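SUMO-1 cysteine protease S273R (African swine fever virus pig/Kenya/KEN-50/1950, PDB 6LJ9) is a cysteine protease that probably processes the viral polyproteins pp220 and pp62 into core-shell proteins and dampens the host innate immune response. Local coordinates at residues Ile7-Ser12 with Arg266-Arg271; Cys14-Thr19 with Arg75-Gly80; Phe108-Ser113 with Phe153-Asn158; Val170-Asp175 with Ile183-Ser188. One frame throughout, in Å; residues are numbered along the deposited sequence.

Interaction 1: residues Ile7-Ser12 with Arg266-Arg271; sequences ITSSPS and RTHLFR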
loop_
_atom_site.group_PDB
_atom_site.type_symbol
_atom_site.label_atom_id
_atom_site.label_comp_id
_atom_site.label_asym_id
_atom_site.label_seq_id
_atom_site.Cartn_x
_atom_site.Cartn_y
_atom_site.Cartn_z
ATOM N N ILE B 7 14.127 4.980 4.543
ATOM C CA ILE B 7 12.739 4.789 4.952
ATOM C C ILE B 7 11.991 6.114 4.881
ATOM O O ILE B 7 12.597 7.176 4.698
ATOM C CB ILE B 7 12.651 4.170 6.360
ATOM C CG1 ILE B 7 13.157 5.154 7.419
ATOM C CG2 ILE B 7 13.441 2.868 6.416
ATOM C CD1 ILE B 7 13.149 4.588 8.824
ATOM N N THR B 8 10.668 6.060 5.034
ATOM C CA THR B 8 9.797 7.194 4.755
ATOM C C THR B 8 9.418 7.991 6.000
ATOM O O THR B 8 8.592 8.906 5.904
ATOM C CB THR B 8 8.528 6.713 4.047
ATOM O OG1 THR B 8 7.808 5.817 4.902
ATOM C CG2 THR B 8 8.880 5.992 2.754
ATOM N N SER B 9 9.996 7.678 7.155
ATOM C CA SER B 9 9.667 8.391 8.380
ATOM C C SER B 9 10.519 9.650 8.525
ATOM O O SER B 9 11.441 9.906 7.748
ATOM C CB SER B 9 9.848 7.486 9.595
ATOM O OG SER B 9 11.167 6.979 9.657
ATOM N N SER B 10 10.201 10.435 9.547
ATOM C CA SER B 10 10.849 11.717 9.775
ATOM C C SER B 10 10.846 11.992 11.269
ATOM O O SER B 10 10.088 11.366 12.020
ATOM C CB SER B 10 10.137 12.844 9.013
ATOM O OG SER B 10 8.910 13.188 9.635
ATOM N N PRO B 11 11.696 12.912 11.739
ATOM C CA PRO B 11 11.706 13.250 13.170
ATOM C C PRO B 11 10.476 14.006 13.649
ATOM O O PRO B 11 10.412 14.351 14.835
ATOM C CB PRO B 11 12.968 14.119 13.317
ATOM C CG PRO B 11 13.803 13.790 12.123
ATOM C CD PRO B 11 12.831 13.521 11.025
ATOM N N SER B 12 9.505 14.287 12.782
ATOM C CA SER B 12 8.305 14.993 13.210
ATOM C C SER B 12 7.525 14.155 14.216
ATOM O O SER B 12 7.486 12.925 14.127
ATOM C CB SER B 12 7.425 15.323 12.004
ATOM O OG SER B 12 6.166 15.834 12.411
ATOM N N ARG B 266 14.941 6.886 17.283
ATOM C CA ARG B 266 14.010 7.171 18.368
ATOM C C ARG B 266 13.220 8.447 18.106
ATOM O O ARG B 266 12.050 8.543 18.492
ATOM C CB ARG B 266 14.762 7.280 19.695
ATOM C CG ARG B 266 15.362 5.976 20.194
ATOM C CD ARG B 266 16.197 6.209 21.445
ATOM N NE ARG B 266 16.683 4.962 22.031
ATOM C CZ ARG B 266 16.090 4.330 23.039
ATOM N NH1 ARG B 266 14.986 4.829 23.578
ATOM N NH2 ARG B 266 16.602 3.202 23.510
ATOM N N THR B 267 13.841 9.433 17.453
ATOM C CA THR B 267 13.136 10.660 17.105
ATOM C C THR B 267 12.106 10.438 16.005
ATOM O O THR B 267 11.202 11.266 15.841
ATOM C CB THR B 267 14.130 11.743 16.679
ATOM O OG1 THR B 267 14.721 11.388 15.423
ATOM C CG2 THR B 267 15.228 11.898 17.723
ATOM N N HIS B 268 12.225 9.348 15.247
ATOM C CA HIS B 268 11.213 8.981 14.266
ATOM C C HIS B 268 10.062 8.191 14.872
ATOM O O HIS B 268 9.005 8.079 14.240
ATOM C CB HIS B 268 11.836 8.154 13.135
ATOM C CG HIS B 268 12.795 8.920 12.277
ATOM N ND1 HIS B 268 12.815 8.805 10.903
ATOM C CD2 HIS B 268 13.772 9.802 12.595
ATOM C CE1 HIS B 268 13.759 9.587 10.412
ATOM N NE2 HIS B 268 14.355 10.203 11.417
ATOM N N LEU B 269 10.239 7.648 16.076
ATOM C CA LEU B 269 9.256 6.756 16.677
ATOM C C LEU B 269 8.302 7.483 17.618
ATOM O O LEU B 269 7.083 7.305 17.528
ATOM C CB LEU B 269 9.967 5.629 17.435
ATOM C CG LEU B 269 10.657 4.541 16.612
ATOM C CD1 LEU B 269 11.496 3.639 17.506
ATOM C CD2 LEU B 269 9.626 3.730 15.850
ATOM N N PHE B 270 8.836 8.297 18.522
ATOM C CA PHE B 270 8.064 8.823 19.635
ATOM C C PHE B 270 7.914 10.333 19.536
ATOM O O PHE B 270 8.686 11.020 18.860
ATOM C CB PHE B 270 8.714 8.456 20.973
ATOM C CG PHE B 270 9.061 7.002 21.096
ATOM C CD1 PHE B 270 8.064 6.040 21.128
ATOM C CD2 PHE B 270 10.382 6.595 21.178
ATOM C CE1 PHE B 270 8.380 4.699 21.240
ATOM C CE2 PHE B 270 10.704 5.256 21.291
ATOM C CZ PHE B 270 9.701 4.306 21.322
ATOM N N ARG B 271 6.898 10.837 20.229
ATOM C CA ARG B 271 6.657 12.263 20.352
ATOM C C ARG B 271 7.437 12.826 21.536
ATOM O O ARG B 271 7.997 12.095 22.355
ATOM C CB ARG B 271 5.162 12.546 20.512
ATOM C CG ARG B 271 4.534 11.928 21.755
ATOM C CD ARG B 271 3.164 12.528 22.041
ATOM N NE ARG B 271 2.552 11.959 23.238
ATOM C CZ ARG B 271 1.580 11.052 23.224
ATOM N NH1 ARG B 271 1.100 10.609 22.069
ATOM N NH2 ARG B 271 1.084 10.592 24.364
#
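With CG of H268 turned in beside its own backbone N (chi1 -67°) and OG of S9 tucked between backbone N and carbonyl carbon (chi1 57°), the imidazole and the hydroxyl meet. S9 OG arrives in the plane of the ring, at its ND1 edge, and S9 OG and H268 ND1 share a hydrogen bond of 2.8 Å. The chain then turns across the imidazole: the S10 carbonyl carbon sits over the centre of one face, with P11 N on that same face nearer the rim. The P11 ring runs alongside, its CG and CD each 3.7 Å from H268 NE2. Two CA-H...O contacts tighten the backbones, H268 CA to S10 O at 3.5 Å and P11 CA to T267 O at 3.4 Å. T267 OG1 turns back to K264 O within its own helix.

This is where the N-terminal loop after helix 3-6 crosses the end of helix 259-269, the last helix of the chain. One side-chain hydrogen bond in the ring plane, together with a peptide laid on its face, should restrict rotation of the imidazole, while the rest of the contact is held by van der Waals and weak CH...O forces.

Interaction 2: residues Cys14-Thr19 with Arg75-Gly80; sequences CAEHIT and RFKAPG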
loop_
_atom_site.group_PDB
_atom_site.type_symbol
_atom_site.label_atom_id
_atom_site.label_comp_id
_atom_site.label_asym_id
_atom_site.label_seq_id
_atom_site.Cartn_x
_atom_site.Cartn_y
_atom_site.Cartn_z
ATOM N N CYS B 14 4.243 14.527 14.658
ATOM C CA CYS B 14 2.893 14.290 14.174
ATOM C C CYS B 14 2.742 12.840 13.730
ATOM O O CYS B 14 3.719 12.153 13.418
ATOM C CB CYS B 14 2.557 15.220 13.007
ATOM S SG CYS B 14 2.856 16.986 13.267
ATOM N N ALA B 15 1.496 12.371 13.708
ATOM C CA ALA B 15 1.227 11.028 13.217
ATOM C C ALA B 15 1.601 10.925 11.742
ATOM O O ALA B 15 1.511 11.897 10.985
ATOM C CB ALA B 15 -0.243 10.662 13.421
ATOM N N GLU B 16 2.030 9.727 11.338
ATOM C CA GLU B 16 2.548 9.535 9.986
ATOM C C GLU B 16 1.479 9.788 8.928
ATOM O O GLU B 16 1.781 10.310 7.850
ATOM C CB GLU B 16 3.122 8.124 9.844
ATOM C CG GLU B 16 4.182 7.775 10.875
ATOM C CD GLU B 16 5.570 7.657 10.273
ATOM O OE1 GLU B 16 5.683 7.657 9.030
ATOM O OE2 GLU B 16 6.547 7.564 11.046
ATOM N N HIS B 17 0.230 9.421 9.215
ATOM C CA HIS B 17 -0.856 9.606 8.261
ATOM C C HIS B 17 -1.375 11.038 8.215
ATOM O O HIS B 17 -2.264 11.327 7.404
ATOM C CB HIS B 17 -2.015 8.657 8.581
ATOM C CG HIS B 17 -2.585 8.839 9.953
ATOM N ND1 HIS B 17 -2.009 8.290 11.079
ATOM C CD2 HIS B 17 -3.686 9.502 10.381
ATOM C CE1 HIS B 17 -2.728 8.609 12.139
ATOM N NE2 HIS B 17 -3.750 9.344 11.745
ATOM N N ILE B 18 -0.858 11.930 9.053
ATOM C CA ILE B 18 -1.298 13.321 9.057
ATOM C C ILE B 18 -0.650 14.044 7.882
ATOM O O ILE B 18 0.579 14.059 7.750
ATOM C CB ILE B 18 -0.956 14.007 10.386
ATOM C CG1 ILE B 18 -1.717 13.346 11.537
ATOM C CG2 ILE B 18 -1.270 15.494 10.316
ATOM C CD1 ILE B 18 -3.211 13.269 11.320
ATOM N N THR B 19 -1.479 14.651 7.030
ATOM C CA THR B 19 -0.976 15.322 5.836
ATOM C C THR B 19 -0.474 16.731 6.135
ATOM O O THR B 19 0.398 17.236 5.419
ATOM C CB THR B 19 -2.073 15.361 4.766
ATOM O OG1 THR B 19 -2.570 14.035 4.544
ATOM C CG2 THR B 19 -1.538 15.913 3.450
ATOM N N ARG B 75 -3.466 12.073 16.465
ATOM C CA ARG B 75 -2.702 12.991 15.633
ATOM C C ARG B 75 -1.239 13.115 16.036
ATOM O O ARG B 75 -0.505 13.883 15.406
ATOM C CB ARG B 75 -3.352 14.381 15.642
ATOM C CG ARG B 75 -4.760 14.406 15.072
ATOM C CD ARG B 75 -5.270 15.828 14.921
ATOM N NE ARG B 75 -4.468 16.600 13.977
ATOM C CZ ARG B 75 -4.752 16.727 12.684
ATOM N NH1 ARG B 75 -5.823 16.133 12.176
ATOM N NH2 ARG B 75 -3.965 17.450 11.899
ATOM N N PHE B 76 -0.795 12.390 17.058
ATOM C CA PHE B 76 0.598 12.397 17.473
ATOM C C PHE B 76 1.142 10.976 17.480
ATOM O O PHE B 76 0.390 9.998 17.514
ATOM C CB PHE B 76 0.770 13.019 18.866
ATOM C CG PHE B 76 0.589 14.509 18.896
ATOM C CD1 PHE B 76 -0.675 15.065 19.002
ATOM C CD2 PHE B 76 1.685 15.354 18.831
ATOM C CE1 PHE B 76 -0.845 16.436 19.035
ATOM C CE2 PHE B 76 1.523 16.726 18.864
ATOM C CZ PHE B 76 0.255 17.268 18.966
ATOM N N LYS B 77 2.468 10.873 17.444
ATOM C CA LYS B 77 3.107 9.578 17.592
ATOM C C LYS B 77 3.013 9.115 19.045
ATOM O O LYS B 77 2.670 9.877 19.952
ATOM C CB LYS B 77 4.562 9.640 17.131
ATOM C CG LYS B 77 4.724 9.828 15.630
ATOM C CD LYS B 77 6.186 9.945 15.233
ATOM C CE LYS B 77 6.343 10.001 13.720
ATOM N NZ LYS B 77 7.750 10.270 13.309
ATOM N N ALA B 78 3.320 7.838 19.259
ATOM C CA ALA B 78 3.207 7.261 20.587
ATOM C C ALA B 78 4.237 7.881 21.532
ATOM O O ALA B 78 5.323 8.278 21.106
ATOM C CB ALA B 78 3.402 5.749 20.529
ATOM N N PRO B 79 3.912 7.986 22.818
ATOM C CA PRO B 79 4.904 8.468 23.784
ATOM C C PRO B 79 5.952 7.406 24.067
ATOM O O PRO B 79 5.673 6.204 24.053
ATOM C CB PRO B 79 4.065 8.769 25.030
ATOM C CG PRO B 79 2.915 7.821 24.926
ATOM C CD PRO B 79 2.612 7.707 23.453
ATOM N N GLY B 80 7.175 7.862 24.324
ATOM C CA GLY B 80 8.270 6.964 24.598
ATOM C C GLY B 80 9.608 7.666 24.707
ATOM O O GLY B 80 9.724 8.878 24.496
#
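The backbones of C14 and F76 form a beta bridge, the only one between these two segments, and from it the N-terminal loop folds into a type I turn, A15 to I18, closed by I18 N to A15 O. Three residues supply much of the buried surface: R75, K77 and C14.

R75 works at both ends. Its carbonyl O accepts from A15 N at 3.0 Å, although the donor stands well above the carbonyl plane, 61° out of it. The side chain starts off away from the loop, then bends at chi3 (63°) and brings its guanidinium against I18, whose CD1 lies over the centre of one face, 3.9 Å above the plane. I18 is poorly ordered, so that cover is probably loose. R75 NE hydrogen-bonds to C24 O.

C14 ties this arrangement together covalently: its SG forms a disulfide with C24, the same residue whose carbonyl holds R75. Its CA rests 3.6 Å from R75 O, and its own carbonyl O turns toward K77.

K77 stretches out fully past that oxygen, bringing its ammonium group to the loop's backbone, where NZ bonds to S12 O of the loop and to H268 O at the end of helix 259-269. E16 gives a more distant charge partner, its chain bent at chi2 and its OE1 paired with R241. The salt bridge from E16 OE2 to K77 NZ is long, 3.7 Å, whereas CG and CE of K77 both lie 3.4 Å from C14 O.

Interaction 3: residues Phe108-Ser113 with Phe153-Asn158; sequences FNCPFS and FGCVLN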
loop_
_atom_site.group_PDB
_atom_site.type_symbol
_atom_site.label_atom_id
_atom_site.label_comp_id
_atom_site.label_asym_id
_atom_site.label_seq_id
_atom_site.Cartn_x
_atom_site.Cartn_y
_atom_site.Cartn_z
ATOM N N PHE B 108 -0.347 -6.148 9.053
ATOM C CA PHE B 108 -1.005 -6.750 10.206
ATOM C C PHE B 108 -0.084 -6.608 11.412
ATOM O O PHE B 108 1.012 -7.178 11.436
ATOM C CB PHE B 108 -1.342 -8.217 9.939
ATOM C CG PHE B 108 -2.224 -8.838 10.988
ATOM C CD1 PHE B 108 -1.685 -9.343 12.159
ATOM C CD2 PHE B 108 -3.594 -8.922 10.798
ATOM C CE1 PHE B 108 -2.491 -9.916 13.125
ATOM C CE2 PHE B 108 -4.408 -9.497 11.760
ATOM C CZ PHE B 108 -3.855 -9.993 12.925
ATOM N N ASN B 109 -0.527 -5.849 12.409
ATOM C CA ASN B 109 0.230 -5.669 13.638
ATOM C C ASN B 109 -0.256 -6.678 14.672
ATOM O O ASN B 109 -1.460 -6.785 14.924
ATOM C CB ASN B 109 0.084 -4.240 14.158
ATOM C CG ASN B 109 -1.362 -3.814 14.287
ATOM O OD1 ASN B 109 -2.080 -3.707 13.294
ATOM N ND2 ASN B 109 -1.800 -3.569 15.517
ATOM N N CYS B 110 0.676 -7.425 15.255
ATOM C CA CYS B 110 0.298 -8.491 16.168
ATOM C C CYS B 110 -0.307 -7.897 17.441
ATOM O O CYS B 110 0.102 -6.813 17.872
ATOM C CB CYS B 110 1.514 -9.353 16.512
ATOM S SG CYS B 110 2.848 -8.467 17.333
ATOM N N PRO B 111 -1.294 -8.565 18.059
ATOM C CA PRO B 111 -1.921 -7.997 19.263
ATOM C C PRO B 111 -0.981 -7.931 20.457
ATOM O O PRO B 111 0.174 -8.363 20.385
ATOM C CB PRO B 111 -3.098 -8.945 19.530
ATOM C CG PRO B 111 -3.374 -9.599 18.230
ATOM C CD PRO B 111 -2.033 -9.732 17.553
ATOM N N PHE B 112 -1.483 -7.396 21.573
ATOM C CA PHE B 112 -0.635 -7.188 22.742
ATOM C C PHE B 112 -0.353 -8.494 23.475
ATOM O O PHE B 112 0.736 -8.666 24.034
ATOM C CB PHE B 112 -1.290 -6.175 23.685
ATOM C CG PHE B 112 -0.406 -5.725 24.821
ATOM C CD1 PHE B 112 -0.376 -6.426 26.016
ATOM C CD2 PHE B 112 0.376 -4.588 24.699
ATOM C CE1 PHE B 112 0.432 -6.012 27.061
ATOM C CE2 PHE B 112 1.186 -4.169 25.740
ATOM C CZ PHE B 112 1.212 -4.881 26.922
ATOM N N SER B 113 -1.311 -9.424 23.481
ATOM C CA SER B 113 -1.134 -10.660 24.238
ATOM C C SER B 113 -0.145 -11.593 23.549
ATOM O O SER B 113 0.732 -12.174 24.201
ATOM C CB SER B 113 -2.483 -11.352 24.431
ATOM O OG SER B 113 -2.356 -12.494 25.262
ATOM N N PHE B 153 3.173 -8.953 7.834
ATOM C CA PHE B 153 2.941 -9.255 9.238
ATOM C C PHE B 153 4.159 -8.828 10.042
ATOM O O PHE B 153 5.296 -9.096 9.645
ATOM C CB PHE B 153 2.659 -10.754 9.439
ATOM C CG PHE B 153 2.444 -11.152 10.872
ATOM C CD1 PHE B 153 3.506 -11.576 11.656
ATOM C CD2 PHE B 153 1.179 -11.119 11.432
ATOM C CE1 PHE B 153 3.311 -11.947 12.972
ATOM C CE2 PHE B 153 0.978 -11.491 12.749
ATOM C CZ PHE B 153 2.045 -11.905 13.519
ATOM N N GLY B 154 3.919 -8.163 11.169
ATOM C CA GLY B 154 5.011 -7.662 11.979
ATOM C C GLY B 154 4.796 -7.841 13.467
ATOM O O GLY B 154 3.686 -7.647 13.969
ATOM N N CYS B 155 5.856 -8.206 14.183
ATOM C CA CYS B 155 5.758 -8.407 15.620
ATOM C C CYS B 155 7.137 -8.247 16.240
ATOM O O CYS B 155 8.150 -8.609 15.635
ATOM C CB CYS B 155 5.175 -9.785 15.952
ATOM S SG CYS B 155 4.312 -9.859 17.533
ATOM N N VAL B 156 7.160 -7.693 17.448
ATOM C CA VAL B 156 8.373 -7.543 18.243
ATOM C C VAL B 156 8.172 -8.307 19.541
ATOM O O VAL B 156 7.167 -8.105 20.231
ATOM C CB VAL B 156 8.693 -6.063 18.526
ATOM C CG1 VAL B 156 9.962 -5.943 19.352
ATOM C CG2 VAL B 156 8.814 -5.284 17.226
ATOM N N LEU B 157 9.120 -9.180 19.874
ATOM C CA LEU B 157 8.990 -10.046 21.035
ATOM C C LEU B 157 10.241 -9.972 21.900
ATOM O O LEU B 157 11.318 -9.577 21.448
ATOM C CB LEU B 157 8.718 -11.501 20.626
ATOM C CG LEU B 157 9.731 -12.197 19.720
ATOM C CD1 LEU B 157 10.520 -13.237 20.501
ATOM C CD2 LEU B 157 9.024 -12.832 18.538
ATOM N N ASN B 158 10.074 -10.365 23.161
ATOM C CA ASN B 158 11.141 -10.343 24.152
ATOM C C ASN B 158 11.687 -11.756 24.320
ATOM O O ASN B 158 10.929 -12.686 24.617
ATOM C CB ASN B 158 10.623 -9.803 25.486
ATOM C CG ASN B 158 11.737 -9.481 26.463
ATOM O OD1 ASN B 158 12.877 -9.911 26.291
ATOM N ND2 ASN B 158 11.409 -8.720 27.500
#
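Strand 107-109, an outermost strand of the mixed sheet at the heart of this Ulp1-like, clan CA protease, runs parallel to 152-158, F108 pairing with F153 and N109 with G154. Two backbone hydrogen bonds define the register: G154 N to F108 O at 3.1 Å, then C110 N to G154 O at 3.3 Å, both nearly along the C=O axis. N109 turns its amide to the other side of the pairing from the phenylalanines, bonding to Q139 and to the carbonyl of Y140.

F108 and F153 lie side by side on the same face, each CG anti to its backbone N, and their rings meet at the rims with neither over the other. The planes are only 18° apart and the centroids 5.7 Å; the nearest approach is F108 CD1 to F153 CD2, 3.4 Å. C110 CB rests against the far end of the F153 ring, at CZ.

Just where 108-109 stops being a strand, C110 is fastened to C155 by a disulfide, so the end of the edge strand is covalently tied to its neighbour. The next residue, V156, packs on helix 232-244, its side chain about 8 Å from that of the inferred nucleophile C232. C110 SG sits between its backbone N and carbonyl carbon (chi1 61°), C155 SG anti to N, and the bond closes at 2.0 Å between SG atoms with a right-handed chi3 of 85°.

Interaction 4: residues Val170-Asp175 with Ile183-Ser188; sequences VAIFVD and IEYFNS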
loop_
_atom_site.group_PDB
_atom_site.type_symbol
_atom_site.label_atom_id
_atom_site.label_comp_id
_atom_site.label_asym_id
_atom_site.label_seq_id
_atom_site.Cartn_x
_atom_site.Cartn_y
_atom_site.Cartn_z
ATOM N N VAL B 170 13.469 -8.616 19.749
ATOM C CA VAL B 170 13.767 -9.068 18.398
ATOM C C VAL B 170 12.500 -8.922 17.566
ATOM O O VAL B 170 11.385 -8.882 18.090
ATOM C CB VAL B 170 14.284 -10.523 18.353
ATOM C CG1 VAL B 170 15.571 -10.660 19.155
ATOM C CG2 VAL B 170 13.225 -11.475 18.872
ATOM N N ALA B 171 12.684 -8.838 16.253
ATOM C CA ALA B 171 11.588 -8.595 15.328
ATOM C C ALA B 171 11.277 -9.846 14.516
ATOM O O ALA B 171 12.160 -10.656 14.223
ATOM C CB ALA B 171 11.916 -7.435 14.382
ATOM N N ILE B 172 10.001 -9.994 14.161
ATOM C CA ILE B 172 9.533 -11.040 13.259
ATOM C C ILE B 172 8.698 -10.379 12.173
ATOM O O ILE B 172 7.743 -9.655 12.474
ATOM C CB ILE B 172 8.714 -12.122 13.991
ATOM C CG1 ILE B 172 9.637 -13.048 14.787
ATOM C CG2 ILE B 172 7.866 -12.916 13.004
ATOM C CD1 ILE B 172 8.968 -14.325 15.267
ATOM N N PHE B 173 9.060 -10.622 10.915
ATOM C CA PHE B 173 8.384 -10.012 9.778
ATOM C C PHE B 173 8.054 -11.085 8.752
ATOM O O PHE B 173 8.921 -11.883 8.383
ATOM C CB PHE B 173 9.249 -8.917 9.145
ATOM C CG PHE B 173 8.515 -8.073 8.146
ATOM C CD1 PHE B 173 7.703 -7.032 8.565
ATOM C CD2 PHE B 173 8.634 -8.319 6.788
ATOM C CE1 PHE B 173 7.024 -6.253 7.649
ATOM C CE2 PHE B 173 7.957 -7.544 5.866
ATOM C CZ PHE B 173 7.151 -6.509 6.298
ATOM N N VAL B 174 6.804 -11.100 8.300
ATOM C CA VAL B 174 6.338 -12.024 7.273
ATOM C C VAL B 174 5.983 -11.195 6.048
ATOM O O VAL B 174 5.040 -10.393 6.080
ATOM C CB VAL B 174 5.138 -12.854 7.747
ATOM C CG1 VAL B 174 4.640 -13.757 6.628
ATOM C CG2 VAL B 174 5.510 -13.670 8.975
ATOM N N ASP B 175 6.736 -11.378 4.968
ATOM C CA ASP B 175 6.541 -10.623 3.738
ATOM C C ASP B 175 5.805 -11.512 2.742
ATOM O O ASP B 175 6.365 -12.495 2.245
ATOM C CB ASP B 175 7.880 -10.148 3.178
ATOM C CG ASP B 175 7.723 -9.166 2.033
ATOM O OD1 ASP B 175 6.573 -8.849 1.661
ATOM O OD2 ASP B 175 8.757 -8.706 1.505
ATOM N N ILE B 183 9.478 -15.662 5.880
ATOM C CA ILE B 183 9.260 -15.505 7.312
ATOM C C ILE B 183 10.608 -15.157 7.924
ATOM O O ILE B 183 11.550 -15.955 7.858
ATOM C CB ILE B 183 8.665 -16.775 7.936
ATOM C CG1 ILE B 183 7.369 -17.156 7.217
ATOM C CG2 ILE B 183 8.412 -16.574 9.419
ATOM C CD1 ILE B 183 6.939 -18.585 7.452
ATOM N N GLU B 184 10.709 -13.965 8.503
ATOM C CA GLU B 184 11.992 -13.386 8.873
ATOM C C GLU B 184 12.086 -13.199 10.381
ATOM O O GLU B 184 11.131 -12.753 11.024
ATOM C CB GLU B 184 12.200 -12.047 8.161
ATOM C CG GLU B 184 11.952 -12.115 6.662
ATOM C CD GLU B 184 11.830 -10.744 6.027
ATOM O OE1 GLU B 184 12.191 -9.748 6.686
ATOM O OE2 GLU B 184 11.368 -10.664 4.869
ATOM N N TYR B 185 13.247 -13.548 10.932
ATOM C CA TYR B 185 13.575 -13.326 12.335
ATOM C C TYR B 185 14.843 -12.489 12.394
ATOM O O TYR B 185 15.902 -12.933 11.936
ATOM C CB TYR B 185 13.761 -14.653 13.077
ATOM C CG TYR B 185 14.295 -14.516 14.489
ATOM C CD1 TYR B 185 15.663 -14.502 14.738
ATOM C CD2 TYR B 185 13.434 -14.408 15.572
ATOM C CE1 TYR B 185 16.157 -14.380 16.022
ATOM C CE2 TYR B 185 13.921 -14.286 16.863
ATOM C CZ TYR B 185 15.284 -14.272 17.081
ATOM O OH TYR B 185 15.785 -14.151 18.358
ATOM N N PHE B 186 14.739 -11.287 12.951
ATOM C CA PHE B 186 15.863 -10.364 13.039
ATOM C C PHE B 186 16.279 -10.205 14.495
ATOM O O PHE B 186 15.467 -9.810 15.337
ATOM C CB PHE B 186 15.511 -9.006 12.432
ATOM C CG PHE B 186 16.574 -7.965 12.629
ATOM C CD1 PHE B 186 17.789 -8.063 11.970
ATOM C CD2 PHE B 186 16.362 -6.889 13.474
ATOM C CE1 PHE B 186 18.772 -7.108 12.152
ATOM C CE2 PHE B 186 17.339 -5.930 13.660
ATOM C CZ PHE B 186 18.546 -6.039 12.998
ATOM N N ASN B 187 17.542 -10.518 14.783
ATOM C CA ASN B 187 18.146 -10.306 16.095
ATOM C C ASN B 187 19.337 -9.377 15.899
ATOM O O ASN B 187 20.314 -9.746 15.240
ATOM C CB ASN B 187 18.574 -11.630 16.730
ATOM C CG ASN B 187 18.958 -11.485 18.198
ATOM O OD1 ASN B 187 19.512 -10.468 18.616
ATOM N ND2 ASN B 187 18.661 -12.513 18.986
ATOM N N SER B 188 19.254 -8.173 16.470
ATOM C CA SER B 188 20.325 -7.199 16.303
ATOM C C SER B 188 21.633 -7.658 16.935
ATOM O O SER B 188 22.698 -7.149 16.569
ATOM C CB SER B 188 19.911 -5.853 16.898
ATOM O OG SER B 188 19.652 -5.967 18.284
#
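E184 lies alongside F173 across an antiparallel hairpin, and its side chain can be traced out from the strand. CB sits 3.3 Å from F173 O, and CG passes the same oxygen at 3.5 Å, which is also the acceptor for E184 N at 2.7 Å. The chain runs on extended, both side chains pointing the same way, until the carboxylate reaches the phenyl ring with the two planes 47° apart. At the tip, E184 OE1 comes 3.8 Å from F173 CD2 and bonds to Y239 OH; OE2 lies near D175 CB and pairs with R243 and S182 OG.

The same hairpin is stitched by four backbone bonds, two between A171 and F186 and two between F173 and E184. On the opposite face from E184, Y185 has CG anti to its backbone N (chi1 172°), which sends the ring obliquely across to V170 on the partner strand: Y185 CE2 meets V170 CG2 at 3.5 Å, and I172 CG1 touches the ring at CD2. V170 CG1 then rests against N187 ND2, 3.6 Å away. N187, an inferred active-site residue, gives a weak bond through ND2 to Y185 OH. V170 and Y185 may thus help, weakly, to position the amide, whose OD1 is held by A189 N and H168 NE2.

At the other end, D175 OD2 and E184 OE2 lie 4.7 Å apart. R243 pairs with both and R177 NE with D175 OD1, probably offsetting the repulsion between two buried carboxylates.

Interactions 1 and 2 form one patch, centres about 9 Å apart: the K77 ammonium of 75-80 is their shared point, and strands 78-79 and 270-271 pair, so the N-terminal loop, the chain after helix 68-75 and the C-terminus are joined. Interactions 3 and 4 are consecutive in the main sheet, centres about 11 Å apart, where C155 O accepts from I172 N at 2.7 Å. The inferred active site lies near the ends of these strands: the N187 side chain is about 3 Å from that of H168, and that of V156 about 8 Å from that of C232. Interaction 2 sits across the chain's centre from interaction 4, their centres about 24 Å apart, and interaction 1 too is remote from the annotated sites.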